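Local coordinates for protein type C neurotoxin (Clostridium botulinum, PDB 3PME) that probably binds gangliosides and membrane lipid at the neuronal surface, as the receptor-binding part of a botulinum C/D mosaic neurotoxin, at residues T82-I90 against W100-N108; G216-K224 against Y284-D292. One frame throughout, in Å; residues are numbered along the deposited sequence.

Contact 1. Residues T82-I90 against W100-N108; sequences TNSHNEYTI and WKLCIRNGN
E87 CB packs against the CG and CD methylenes of R105, 4.0 Å from R105 CD, where the two side chains cross at a slant. CG of E87 points away from the backbone N (chi1 172°), and the extended chain carries the carboxylate past the arginine's methylenes. There E87 OE1 makes a long salt bridge of 3.8 Å to R105 NE, arriving near the guanidinium plane but with the two charged planes turned 61° apart. The firmer ionic partner of R105 is E110, on the adjoining strand 108-114. E87 OE2 accepts a hydrogen bond from a water 2.6 Å away; the same water accepts from K101 NZ and lies within bonding distance of T89 OG1. E87, T89, C103 and R105 share this face of an antiparallel pair. On the other face I90 CG1 packs on I104 CG1 at 3.8 Å. Between the faces runs the backbone pairing: Y88 and I104 form a hydrogen-bonded pair, Y88 N lying 2.7 Å from I104 O, and I90 N reaches L102 O. At the far end R105-N108 forms a type I' turn, where N106 lies alongside H85, its OD1 3.4 Å from H85 CD2, and a water joins N106 OD1 to T82 O. S84 OG accepts from N86 N in an ST turn and donates to Y88 OH over 2.6 Å. The chemistry implies a two-sided ribbon: backbone bonds set the register, isoleucines pack on the buried side, and on the E87 face the shared water links E87, T89 and K101.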
ATOM      1  N   THR A  82      -4.030   3.819  14.655  1.00 21.17           N
ATOM      2  CA  THR A  82      -4.025   5.160  14.072  1.00 22.11           C
ATOM      3  C   THR A  82      -5.045   6.075  14.750  1.00 25.03           C
ATOM      4  O   THR A  82      -4.785   7.260  14.972  1.00 23.77           O
ATOM      5  CB  THR A  82      -4.323   5.093  12.562  1.00 21.84           C
ATOM      6  OG1 THR A  82      -3.289   4.337  11.916  1.00 20.64           O
ATOM      7  CG2 THR A  82      -4.390   6.495  11.951  1.00 21.33           C
ATOM      8  N   ASN A  83      -6.195   5.499  15.087  1.00 25.01           N
ATOM      9  CA  ASN A  83      -7.302   6.225  15.710  1.00 26.24           C
ATOM     10  C   ASN A  83      -7.010   6.657  17.144  1.00 26.09           C
ATOM     11  O   ASN A  83      -7.661   7.552  17.683  1.00 29.65           O
ATOM     12  CB  ASN A  83      -8.563   5.353  15.673  1.00 27.13           C
ATOM     13  CG  ASN A  83      -9.790   6.063  16.211  1.00 35.26           C
ATOM     14  OD1 ASN A  83     -10.159   7.139  15.733  1.00 37.08           O
ATOM     15  ND2 ASN A  83     -10.444   5.452  17.203  1.00 33.25           N
ATOM     16  N   SER A  84      -6.027   6.020  17.764  1.00 25.48           N
ATOM     17  CA  SER A  84      -5.676   6.323  19.147  1.00 25.43           C
ATOM     18  C   SER A  84      -5.029   7.703  19.314  1.00 29.54           C
ATOM     19  O   SER A  84      -4.149   8.092  18.543  1.00 27.18           O
ATOM     20  CB  SER A  84      -4.748   5.242  19.695  1.00 28.23           C
ATOM     21  OG  SER A  84      -4.384   5.520  21.030  1.00 26.49           O
ATOM     22  N   HIS A  85      -5.462   8.433  20.338  1.00 26.30           N
ATOM     23  CA  HIS A  85      -4.903   9.744  20.633  1.00 27.47           C
ATOM     24  C   HIS A  85      -3.575   9.618  21.361  1.00 28.73           C
ATOM     25  O   HIS A  85      -2.840  10.598  21.502  1.00 29.46           O
ATOM     26  CB  HIS A  85      -5.874  10.548  21.505  1.00 26.29           C
ATOM     27  CG  HIS A  85      -7.124  10.965  20.800  1.00 32.79           C
ATOM     28  ND1 HIS A  85      -8.252  10.173  20.752  1.00 33.82           N
ATOM     29  CD2 HIS A  85      -7.434  12.100  20.130  1.00 37.56           C
ATOM     30  CE1 HIS A  85      -9.199  10.797  20.075  1.00 35.65           C
ATOM     31  NE2 HIS A  85      -8.727  11.968  19.685  1.00 36.22           N
ATOM     32  N   ASN A  86      -3.281   8.413  21.839  1.00 27.43           N
ATOM     33  CA  ASN A  86      -2.109   8.175  22.678  1.00 27.98           C
ATOM     34  C   ASN A  86      -0.791   8.182  21.898  1.00 29.16           C
ATOM     35  O   ASN A  86      -0.786   8.194  20.662  1.00 28.17           O
ATOM     36  CB  ASN A  86      -2.255   6.855  23.440  1.00 29.11           C
ATOM     37  CG  ASN A  86      -3.521   6.804  24.287  1.00 30.14           C
ATOM     38  OD1 ASN A  86      -4.169   7.826  24.519  1.00 34.20           O
ATOM     39  ND2 ASN A  86      -3.883   5.606  24.740  1.00 31.85           N
ATOM     40  N   GLU A  87       0.314   8.189  22.640  1.00 27.21           N
ATOM     41  CA  GLU A  87       1.655   8.135  22.068  1.00 27.95           C
ATOM     42  C   GLU A  87       2.288   6.770  22.304  1.00 26.03           C
ATOM     43  O   GLU A  87       2.245   6.247  23.416  1.00 31.21           O
ATOM     44  CB  GLU A  87       2.540   9.217  22.690  1.00 29.28           C
ATOM     45  CG  GLU A  87       4.003   9.105  22.301  1.00 32.24           C
ATOM     46  CD  GLU A  87       4.851  10.165  22.969  1.00 39.42           C
ATOM     47  OE1 GLU A  87       4.728  11.347  22.589  1.00 41.39           O
ATOM     48  OE2 GLU A  87       5.630   9.815  23.881  1.00 44.95           O
ATOM     49  N   TYR A  88       2.865   6.192  21.255  1.00 24.69           N
ATOM     50  CA  TYR A  88       3.494   4.879  21.341  1.00 26.15           C
ATOM     51  C   TYR A  88       4.911   4.969  20.793  1.00 27.50           C
ATOM     52  O   TYR A  88       5.105   5.401  19.659  1.00 26.71           O
ATOM     53  CB  TYR A  88       2.712   3.844  20.515  1.00 22.32           C
ATOM     54  CG  TYR A  88       1.234   3.765  20.861  1.00 26.37           C
ATOM     55  CD1 TYR A  88       0.761   2.817  21.751  1.00 32.23           C
ATOM     56  CD2 TYR A  88       0.324   4.666  20.317  1.00 25.74           C
ATOM     57  CE1 TYR A  88      -0.589   2.754  22.083  1.00 27.29           C
ATOM     58  CE2 TYR A  88      -1.021   4.609  20.641  1.00 27.02           C
ATOM     59  CZ  TYR A  88      -1.467   3.654  21.524  1.00 28.69           C
ATOM     60  OH  TYR A  88      -2.807   3.609  21.850  1.00 32.54           O
ATOM     61  N   THR A  89       5.900   4.575  21.588  1.00 25.48           N
ATOM     62  CA  THR A  89       7.248   4.439  21.054  1.00 24.92           C
ATOM     63  C   THR A  89       7.325   3.135  20.272  1.00 23.03           C
ATOM     64  O   THR A  89       6.966   2.078  20.787  1.00 26.85           O
ATOM     65  CB  THR A  89       8.307   4.456  22.170  1.00 26.38           C
ATOM     66  OG1 THR A  89       8.288   5.736  22.817  1.00 29.75           O
ATOM     67  CG2 THR A  89       9.697   4.218  21.594  1.00 27.10           C
ATOM     68  N   ILE A  90       7.783   3.209  19.026  1.00 20.64           N
ATOM     69  CA  ILE A  90       7.839   2.043  18.155  1.00 22.38           C
ATOM     70  C   ILE A  90       9.271   1.561  17.906  1.00 22.90           C
ATOM     71  O   ILE A  90       9.531   0.361  17.834  1.00 21.76           O
ATOM     72  CB  ILE A  90       7.198   2.363  16.792  1.00 22.01           C
ATOM     73  CG1 ILE A  90       5.765   2.872  16.992  1.00 29.71           C
ATOM     74  CG2 ILE A  90       7.257   1.154  15.862  1.00 27.35           C
ATOM     75  CD1 ILE A  90       4.941   1.998  17.861  1.00 28.61           C
ATOM     76  N   TRP A 100      17.878   8.618  19.522  1.00 18.64           N
ATOM     77  CA  TRP A 100      16.740   8.877  18.637  1.00 19.47           C
ATOM     78  C   TRP A 100      15.640   7.865  18.882  1.00 17.71           C
ATOM     79  O   TRP A 100      15.891   6.790  19.435  1.00 20.21           O
ATOM     80  CB  TRP A 100      17.168   8.833  17.169  1.00 19.19           C
ATOM     81  CG  TRP A 100      17.806   7.526  16.744  1.00 19.57           C
ATOM     82  CD1 TRP A 100      19.129   7.189  16.827  1.00 21.84           C
ATOM     83  CD2 TRP A 100      17.139   6.388  16.182  1.00 20.88           C
ATOM     84  NE1 TRP A 100      19.324   5.915  16.342  1.00 23.17           N
ATOM     85  CE2 TRP A 100      18.118   5.408  15.932  1.00 20.49           C
ATOM     86  CE3 TRP A 100      15.806   6.113  15.850  1.00 20.61           C
ATOM     87  CZ2 TRP A 100      17.806   4.158  15.374  1.00 21.37           C
ATOM     88  CZ3 TRP A 100      15.501   4.878  15.293  1.00 22.42           C
ATOM     89  CH2 TRP A 100      16.498   3.919  15.065  1.00 22.57           C
ATOM     90  N   LYS A 101      14.415   8.215  18.484  1.00 17.89           N
ATOM     91  CA  LYS A 101      13.317   7.250  18.521  1.00 19.11           C
ATOM     92  C   LYS A 101      12.255   7.607  17.490  1.00 18.35           C
ATOM     93  O   LYS A 101      12.195   8.728  16.992  1.00 18.68           O
ATOM     94  CB  LYS A 101      12.699   7.164  19.927  1.00 22.25           C
ATOM     95  CG  LYS A 101      12.056   8.453  20.421  1.00 23.01           C
ATOM     96  CD  LYS A 101      11.355   8.240  21.764  1.00 26.54           C
ATOM     97  CE  LYS A 101      10.887   9.567  22.339  1.00 33.20           C
ATOM     98  NZ  LYS A 101      10.295   9.411  23.696  1.00 40.51           N
ATOM     99  N   LEU A 102      11.444   6.615  17.145  1.00 17.42           N
ATOM    100  CA  LEU A 102      10.275   6.814  16.301  1.00 20.66           C
ATOM    101  C   LEU A 102       9.042   6.489  17.120  1.00 20.61           C
ATOM    102  O   LEU A 102       8.972   5.433  17.760  1.00 20.55           O
ATOM    103  CB  LEU A 102      10.314   5.891  15.091  1.00 20.24           C
ATOM    104  CG  LEU A 102       9.131   6.024  14.119  1.00 21.74           C
ATOM    105  CD1 LEU A 102       9.243   7.314  13.317  1.00 22.57           C
ATOM    106  CD2 LEU A 102       9.077   4.815  13.194  1.00 25.35           C
ATOM    107  N   CYS A 103       8.070   7.396  17.098  1.00 20.25           N
ATOM    108  CA  CYS A 103       6.798   7.190  17.793  1.00 21.86           C
ATOM    109  C   CYS A 103       5.618   7.340  16.850  1.00 21.52           C
ATOM    110  O   CYS A 103       5.732   7.915  15.768  1.00 20.71           O
ATOM    111  CB  CYS A 103       6.620   8.206  18.920  1.00 24.45           C
ATOM    112  SG  CYS A 103       7.977   8.288  20.081  1.00 28.16           S
ATOM    113  N   ILE A 104       4.476   6.821  17.289  1.00 22.05           N
ATOM    114  CA  ILE A 104       3.187   7.086  16.670  1.00 20.70           C
ATOM    115  C   ILE A 104       2.369   7.827  17.711  1.00 21.33           C
ATOM    116  O   ILE A 104       2.336   7.441  18.875  1.00 23.71           O
ATOM    117  CB  ILE A 104       2.461   5.771  16.318  1.00 20.54           C
ATOM    118  CG1 ILE A 104       3.230   5.022  15.235  1.00 26.51           C
ATOM    119  CG2 ILE A 104       1.017   6.029  15.899  1.00 25.28           C
ATOM    120  CD1 ILE A 104       3.229   5.721  13.939  1.00 28.67           C
ATOM    121  N   ARG A 105       1.727   8.912  17.309  1.00 22.73           N
ATOM    122  CA  ARG A 105       0.910   9.648  18.253  1.00 25.70           C
ATOM    123  C   ARG A 105      -0.250  10.313  17.540  1.00 24.08           C
ATOM    124  O   ARG A 105      -0.053  11.123  16.637  1.00 24.27           O
ATOM    125  CB  ARG A 105       1.735  10.695  18.998  1.00 28.94           C
ATOM    126  CG  ARG A 105       0.894  11.568  19.905  1.00 30.38           C
ATOM    127  CD  ARG A 105       1.753  12.543  20.707  1.00 35.61           C
ATOM    128  NE  ARG A 105       2.747  13.228  19.886  1.00 38.94           N
ATOM    129  CZ  ARG A 105       2.468  14.226  19.054  1.00 43.39           C
ATOM    130  NH1 ARG A 105       1.218  14.653  18.915  1.00 45.23           N
ATOM    131  NH2 ARG A 105       3.438  14.791  18.349  1.00 42.53           N
ATOM    132  N   ASN A 106      -1.461   9.945  17.949  1.00 25.24           N
ATOM    133  CA  ASN A 106      -2.667  10.553  17.404  1.00 27.24           C
ATOM    134  C   ASN A 106      -2.649  10.624  15.875  1.00 26.16           C
ATOM    135  O   ASN A 106      -2.903  11.678  15.292  1.00 27.47           O
ATOM    136  CB  ASN A 106      -2.848  11.958  18.000  1.00 27.33           C
ATOM    137  CG  ASN A 106      -4.237  12.518  17.760  1.00 28.51           C
ATOM    138  OD1 ASN A 106      -5.190  11.767  17.559  1.00 29.07           O
ATOM    139  ND2 ASN A 106      -4.359  13.840  17.782  1.00 32.90           N
ATOM    140  N   GLY A 107      -2.334   9.512  15.220  1.00 21.64           N
ATOM    141  CA  GLY A 107      -2.398   9.467  13.771  1.00 21.93           C
ATOM    142  C   GLY A 107      -1.258  10.186  13.067  1.00 20.26           C
ATOM    143  O   GLY A 107      -1.341  10.482  11.886  1.00 20.81           O
ATOM    144  N   ASN A 108      -0.198  10.457  13.817  1.00 20.84           N
ATOM    145  CA  ASN A 108       1.026  11.034  13.272  1.00 19.32           C
ATOM    146  C   ASN A 108       2.183  10.075  13.502  1.00 18.46           C
ATOM    147  O   ASN A 108       2.181   9.331  14.479  1.00 20.83           O
ATOM    148  CB  ASN A 108       1.368  12.356  13.973  1.00 20.19           C
ATOM    149  CG  ASN A 108       0.370  13.463  13.676  1.00 23.14           C
ATOM    150  OD1 ASN A 108       0.567  14.264  12.760  1.00 26.38           O
ATOM    151  ND2 ASN A 108      -0.703  13.516  14.458  1.00 30.95           N
TER
HETATM  152  O   HOH W   1      -5.850   9.721  15.416  1.00 33.16           O
HETATM  153  O   HOH W   2      -2.116   7.208  16.920  1.00 25.65           O
HETATM  154  O   HOH W   3       7.760   8.398  23.220  1.00 41.00           O

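Contact 2. Residues G216-K224 against Y284-D292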
ATOM      1  N   GLY A 216      12.833   0.876  -6.049  1.00 25.28           N
ATOM      2  CA  GLY A 216      13.333  -0.479  -5.957  1.00 28.19           C
ATOM      3  C   GLY A 216      12.420  -1.295  -5.067  1.00 29.26           C
ATOM      4  O   GLY A 216      12.005  -2.403  -5.417  1.00 32.69           O
ATOM      5  N   GLN A 217      12.062  -0.719  -3.927  1.00 22.49           N
ATOM      6  CA  GLN A 217      11.388  -1.471  -2.879  1.00 22.42           C
ATOM      7  C   GLN A 217       9.869  -1.508  -3.012  1.00 19.89           C
ATOM      8  O   GLN A 217       9.208  -2.287  -2.323  1.00 24.27           O
ATOM      9  CB  GLN A 217      11.790  -0.930  -1.510  1.00 22.47           C
ATOM     10  CG  GLN A 217      13.270  -1.157  -1.187  1.00 21.51           C
ATOM     11  CD  GLN A 217      13.661  -0.567   0.145  1.00 20.95           C
ATOM     12  OE1 GLN A 217      12.876   0.142   0.769  1.00 19.37           O
ATOM     13  NE2 GLN A 217      14.868  -0.871   0.596  1.00 23.89           N
ATOM     14  N   ILE A 218       9.311  -0.685  -3.891  1.00 22.47           N
ATOM     15  CA  ILE A 218       7.859  -0.720  -4.081  1.00 22.37           C
ATOM     16  C   ILE A 218       7.433  -1.934  -4.899  1.00 22.96           C
ATOM     17  O   ILE A 218       6.262  -2.308  -4.878  1.00 23.20           O
ATOM     18  CB  ILE A 218       7.305   0.575  -4.694  1.00 24.49           C
ATOM     19  CG1 ILE A 218       5.812   0.722  -4.366  1.00 22.37           C
ATOM     20  CG2 ILE A 218       7.564   0.612  -6.185  1.00 25.61           C
ATOM     21  CD1 ILE A 218       5.237   2.119  -4.623  1.00 26.28           C
ATOM     22  N   LEU A 219       8.393  -2.557  -5.585  1.00 23.10           N
ATOM     23  CA  LEU A 219       8.140  -3.715  -6.456  1.00 22.88           C
ATOM     24  C   LEU A 219       7.183  -3.352  -7.575  1.00 23.13           C
ATOM     25  O   LEU A 219       6.006  -3.728  -7.566  1.00 22.58           O
ATOM     26  CB  LEU A 219       7.619  -4.920  -5.669  1.00 21.94           C
ATOM     27  CG  LEU A 219       8.411  -5.372  -4.446  1.00 25.14           C
ATOM     28  CD1 LEU A 219       7.824  -6.682  -3.930  1.00 25.50           C
ATOM     29  CD2 LEU A 219       9.892  -5.548  -4.770  1.00 26.35           C
ATOM     30  N   ARG A 220       7.695  -2.611  -8.543  1.00 21.95           N
ATOM     31  CA  ARG A 220       6.877  -2.122  -9.634  1.00 24.70           C
ATOM     32  C   ARG A 220       6.306  -3.255 -10.487  1.00 21.99           C
ATOM     33  O   ARG A 220       5.372  -3.028 -11.241  1.00 28.76           O
ATOM     34  CB  ARG A 220       7.669  -1.150 -10.511  1.00 31.48           C
ATOM     35  CG  ARG A 220       8.058   0.136  -9.801  1.00 34.25           C
ATOM     36  CD  ARG A 220       7.770   1.351 -10.666  1.00 43.48           C
ATOM     37  NE  ARG A 220       8.104   2.596  -9.976  1.00 50.06           N
ATOM     38  CZ  ARG A 220       7.221   3.377  -9.357  1.00 46.45           C
ATOM     39  NH1 ARG A 220       5.937   3.056  -9.345  1.00 49.87           N
ATOM     40  NH2 ARG A 220       7.625   4.491  -8.761  1.00 47.70           N
ATOM     41  N   ASN A 221       6.870  -4.457 -10.384  1.00 21.50           N
ATOM     42  CA  ASN A 221       6.312  -5.606 -11.114  1.00 21.75           C
ATOM     43  C   ASN A 221       4.994  -6.085 -10.559  1.00 23.31           C
ATOM     44  O   ASN A 221       4.265  -6.818 -11.236  1.00 24.24           O
ATOM     45  CB  ASN A 221       7.255  -6.803 -11.073  1.00 22.63           C
ATOM     46  CG  ASN A 221       8.470  -6.615 -11.937  1.00 25.17           C
ATOM     47  OD1 ASN A 221       8.523  -5.701 -12.752  1.00 26.16           O
ATOM     48  ND2 ASN A 221       9.455  -7.485 -11.768  1.00 27.22           N
ATOM     49  N   VAL A 222       4.716  -5.717  -9.317  1.00 24.65           N
ATOM     50  CA  VAL A 222       3.640  -6.344  -8.563  1.00 21.04           C
ATOM     51  C   VAL A 222       2.463  -5.390  -8.458  1.00 19.84           C
ATOM     52  O   VAL A 222       2.616  -4.257  -8.011  1.00 19.57           O
ATOM     53  CB  VAL A 222       4.121  -6.750  -7.148  1.00 21.70           C
ATOM     54  CG1 VAL A 222       2.995  -7.405  -6.365  1.00 25.32           C
ATOM     55  CG2 VAL A 222       5.338  -7.696  -7.242  1.00 22.18           C
ATOM     56  N   ILE A 223       1.285  -5.830  -8.897  1.00 20.02           N
ATOM     57  CA  ILE A 223       0.104  -5.000  -8.718  1.00 17.21           C
ATOM     58  C   ILE A 223      -0.214  -4.985  -7.232  1.00 18.55           C
ATOM     59  O   ILE A 223       0.015  -5.976  -6.544  1.00 18.53           O
ATOM     60  CB  ILE A 223      -1.114  -5.557  -9.486  1.00 16.48           C
ATOM     61  CG1 ILE A 223      -0.757  -5.823 -10.951  1.00 20.46           C
ATOM     62  CG2 ILE A 223      -2.289  -4.599  -9.373  1.00 18.90           C
ATOM     63  CD1 ILE A 223      -0.433  -4.580 -11.764  1.00 20.68           C
ATOM     64  N   LYS A 224      -0.731  -3.867  -6.727  1.00 17.73           N
ATOM     65  CA  LYS A 224      -1.015  -3.769  -5.296  1.00 17.04           C
ATOM     66  C   LYS A 224      -2.501  -3.721  -4.975  1.00 17.17           C
ATOM     67  O   LYS A 224      -3.312  -3.266  -5.782  1.00 18.15           O
ATOM     68  CB  LYS A 224      -0.366  -2.510  -4.713  1.00 16.19           C
ATOM     69  CG  LYS A 224       1.109  -2.380  -5.029  1.00 19.21           C
ATOM     70  CD  LYS A 224       1.900  -3.599  -4.586  1.00 18.24           C
ATOM     71  CE  LYS A 224       3.405  -3.283  -4.618  1.00 21.93           C
ATOM     72  NZ  LYS A 224       3.834  -2.808  -5.975  1.00 21.40           N
ATOM     73  N   TYR A 284      -3.556 -18.024  -5.429  1.00 26.48           N
ATOM     74  CA  TYR A 284      -2.989 -17.071  -4.484  1.00 24.88           C
ATOM     75  C   TYR A 284      -1.583 -16.562  -4.826  1.00 24.66           C
ATOM     76  O   TYR A 284      -0.947 -15.932  -3.994  1.00 25.36           O
ATOM     77  CB  TYR A 284      -3.062 -17.602  -3.051  1.00 27.42           C
ATOM     78  CG  TYR A 284      -4.475 -17.954  -2.622  1.00 28.68           C
ATOM     79  CD1 TYR A 284      -4.962 -19.237  -2.786  1.00 26.04           C
ATOM     80  CD2 TYR A 284      -5.314 -17.001  -2.052  1.00 26.50           C
ATOM     81  CE1 TYR A 284      -6.250 -19.574  -2.401  1.00 25.29           C
ATOM     82  CE2 TYR A 284      -6.602 -17.328  -1.657  1.00 29.31           C
ATOM     83  CZ  TYR A 284      -7.060 -18.618  -1.838  1.00 27.70           C
ATOM     84  OH  TYR A 284      -8.336 -18.968  -1.449  1.00 30.82           O
ATOM     85  N   SER A 285      -1.112 -16.809  -6.045  1.00 24.41           N
ATOM     86  CA  SER A 285       0.159 -16.206  -6.467  1.00 23.72           C
ATOM     87  C   SER A 285       0.004 -14.705  -6.742  1.00 23.26           C
ATOM     88  O   SER A 285      -1.110 -14.207  -6.934  1.00 22.42           O
ATOM     89  CB  SER A 285       0.757 -16.924  -7.681  1.00 31.73           C
ATOM     90  OG  SER A 285      -0.019 -16.740  -8.845  1.00 32.57           O
ATOM     91  N   ARG A 286       1.117 -13.984  -6.732  1.00 21.36           N
ATOM     92  CA  ARG A 286       1.070 -12.540  -6.967  1.00 20.13           C
ATOM     93  C   ARG A 286       0.653 -12.209  -8.383  1.00 22.29           C
ATOM     94  O   ARG A 286       1.053 -12.884  -9.339  1.00 23.97           O
ATOM     95  CB  ARG A 286       2.422 -11.893  -6.658  1.00 21.72           C
ATOM     96  CG  ARG A 286       2.804 -11.939  -5.196  1.00 23.53           C
ATOM     97  CD  ARG A 286       4.207 -11.401  -4.993  1.00 27.52           C
ATOM     98  NE  ARG A 286       4.487 -11.179  -3.578  1.00 30.25           N
ATOM     99  CZ  ARG A 286       5.582 -10.572  -3.121  1.00 28.32           C
ATOM    100  NH1 ARG A 286       6.506 -10.149  -3.969  1.00 33.61           N
ATOM    101  NH2 ARG A 286       5.753 -10.405  -1.816  1.00 30.70           N
ATOM    102  N   ILE A 287      -0.158 -11.164  -8.512  1.00 19.85           N
ATOM    103  CA  ILE A 287      -0.570 -10.662  -9.811  1.00 19.88           C
ATOM    104  C   ILE A 287       0.423  -9.611 -10.281  1.00 19.12           C
ATOM    105  O   ILE A 287       0.687  -8.631  -9.582  1.00 20.14           O
ATOM    106  CB  ILE A 287      -1.985 -10.087  -9.758  1.00 18.50           C
ATOM    107  CG1 ILE A 287      -2.964 -11.194  -9.339  1.00 18.66           C
ATOM    108  CG2 ILE A 287      -2.374  -9.526 -11.119  1.00 19.71           C
ATOM    109  CD1 ILE A 287      -4.405 -10.724  -9.162  1.00 19.40           C
ATOM    110  N   LEU A 288       0.987  -9.831 -11.457  1.00 19.36           N
ATOM    111  CA  LEU A 288       2.053  -8.980 -11.966  1.00 20.97           C
ATOM    112  C   LEU A 288       1.584  -8.039 -13.055  1.00 21.72           C
ATOM    113  O   LEU A 288       0.622  -8.298 -13.766  1.00 22.25           O
ATOM    114  CB  LEU A 288       3.204  -9.836 -12.506  1.00 23.60           C
ATOM    115  CG  LEU A 288       3.805 -10.825 -11.514  1.00 24.78           C
ATOM    116  CD1 LEU A 288       5.035 -11.498 -12.122  1.00 27.93           C
ATOM    117  CD2 LEU A 288       4.159 -10.160 -10.187  1.00 25.54           C
ATOM    118  N   ASN A 289       2.294  -6.929 -13.171  1.00 20.75           N
ATOM    119  CA  ASN A 289       2.104  -6.001 -14.258  1.00 19.47           C
ATOM    120  C   ASN A 289       2.052  -6.689 -15.629  1.00 25.20           C
ATOM    121  O   ASN A 289       2.993  -7.388 -16.024  1.00 24.98           O
ATOM    122  CB  ASN A 289       3.246  -4.978 -14.185  1.00 21.65           C
ATOM    123  CG  ASN A 289       3.143  -3.915 -15.238  1.00 28.07           C
ATOM    124  OD1 ASN A 289       2.101  -3.284 -15.409  1.00 29.12           O
ATOM    125  ND2 ASN A 289       4.238  -3.703 -15.965  1.00 33.17           N
ATOM    126  N   GLY A 290       0.943  -6.499 -16.344  1.00 21.42           N
ATOM    127  CA  GLY A 290       0.744  -7.101 -17.649  1.00 22.28           C
ATOM    128  C   GLY A 290       0.083  -8.479 -17.676  1.00 21.59           C
ATOM    129  O   GLY A 290      -0.163  -9.028 -18.751  1.00 25.02           O
ATOM    130  N   ASP A 291      -0.191  -9.051 -16.511  1.00 20.45           N
ATOM    131  CA  ASP A 291      -0.815 -10.379 -16.464  1.00 20.91           C
ATOM    132  C   ASP A 291      -2.193 -10.363 -17.126  1.00 20.01           C
ATOM    133  O   ASP A 291      -2.934  -9.379 -17.003  1.00 20.43           O
ATOM    134  CB  ASP A 291      -0.952 -10.877 -15.019  1.00 19.24           C
ATOM    135  CG  ASP A 291       0.299 -11.572 -14.498  1.00 19.62           C
ATOM    136  OD1 ASP A 291       1.234 -11.804 -15.297  1.00 25.25           O
ATOM    137  OD2 ASP A 291       0.331 -11.906 -13.290  1.00 22.50           O
ATOM    138  N   ASP A 292      -2.527 -11.460 -17.813  1.00 20.44           N
ATOM    139  CA  ASP A 292      -3.861 -11.670 -18.381  1.00 20.27           C
ATOM    140  C   ASP A 292      -4.720 -12.352 -17.322  1.00 18.77           C
ATOM    141  O   ASP A 292      -4.351 -13.399 -16.785  1.00 19.83           O
ATOM    142  CB  ASP A 292      -3.802 -12.578 -19.617  1.00 23.08           C
ATOM    143  CG  ASP A 292      -3.539 -11.812 -20.912  1.00 32.74           C
ATOM    144  OD1 ASP A 292      -3.249 -10.598 -20.866  1.00 32.17           O
ATOM    145  OD2 ASP A 292      -3.638 -12.429 -21.993  1.00 37.91           O
TER
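I223 meets the 284-292 loop along its whole longer branch. Its CB lies 3.6 Å from I287 O; CG1 comes closer to that same oxygen, and also packs against I287 CG2 at 4.0 Å; the terminal CD1 ends 3.8 Å from N289 CA. This path follows from chi1 of -52°, which sets CG1 beside the backbone N, the very N-H that donates to I287 O (2.9 Å). That bond lies in the carbonyl plane of I287. Two residues away on each segment, N289 N donates to N221 O over 2.8 Å, tilted 34° from the carbonyl plane. The two bonds flank V222 and L288 and make a single backbone bridge, a short pairing between a post-helix turn and a loop. L288 bends back over N221 O with its CB and CD2, and its CD2 touches V222 CG2. Farther out, the extended R286 crosses L219 at about a right angle, bringing NH1 to 3.7 Å from L219 CD1. Each segment also has its own internal brace. K224 NZ donates to the carbonyls of I218, L219 and V222, so three bonds grip the ammonium group and tie the end of the helix to the turn L219-V222. Within 284-292, L288 N donates to D291 OD2, met from above the carboxylate plane, while K281 pairs with the same oxygen. The bridge sits just beyond helix 207-218, beside strand 343-347 of the trefoil-family region: I345 of that strand touches both I223 and I287, and N347 bonds to R220 O and N289 OD1.

In the fold
The two contacts set a regular strand pairing beside an isolated bridge, one in each family region. Contact 1 is a regular antiparallel strand pair in the region of the concanavalin-clan family; contact 2 is a single bridge between a post-helix turn and a loop in the trefoil-clan region. They follow one another along the chain, and their centres are about 31 Å apart, with nearest atoms about 14 Å apart, so neither touches the other. Contact 2 lies nearer the middle of the molecule, about 12 Å from the chain centre against about 20 Å for contact 1. Helix 207-218, which leads into contact 2, reaches back to the first region where Q217 bonds to W74.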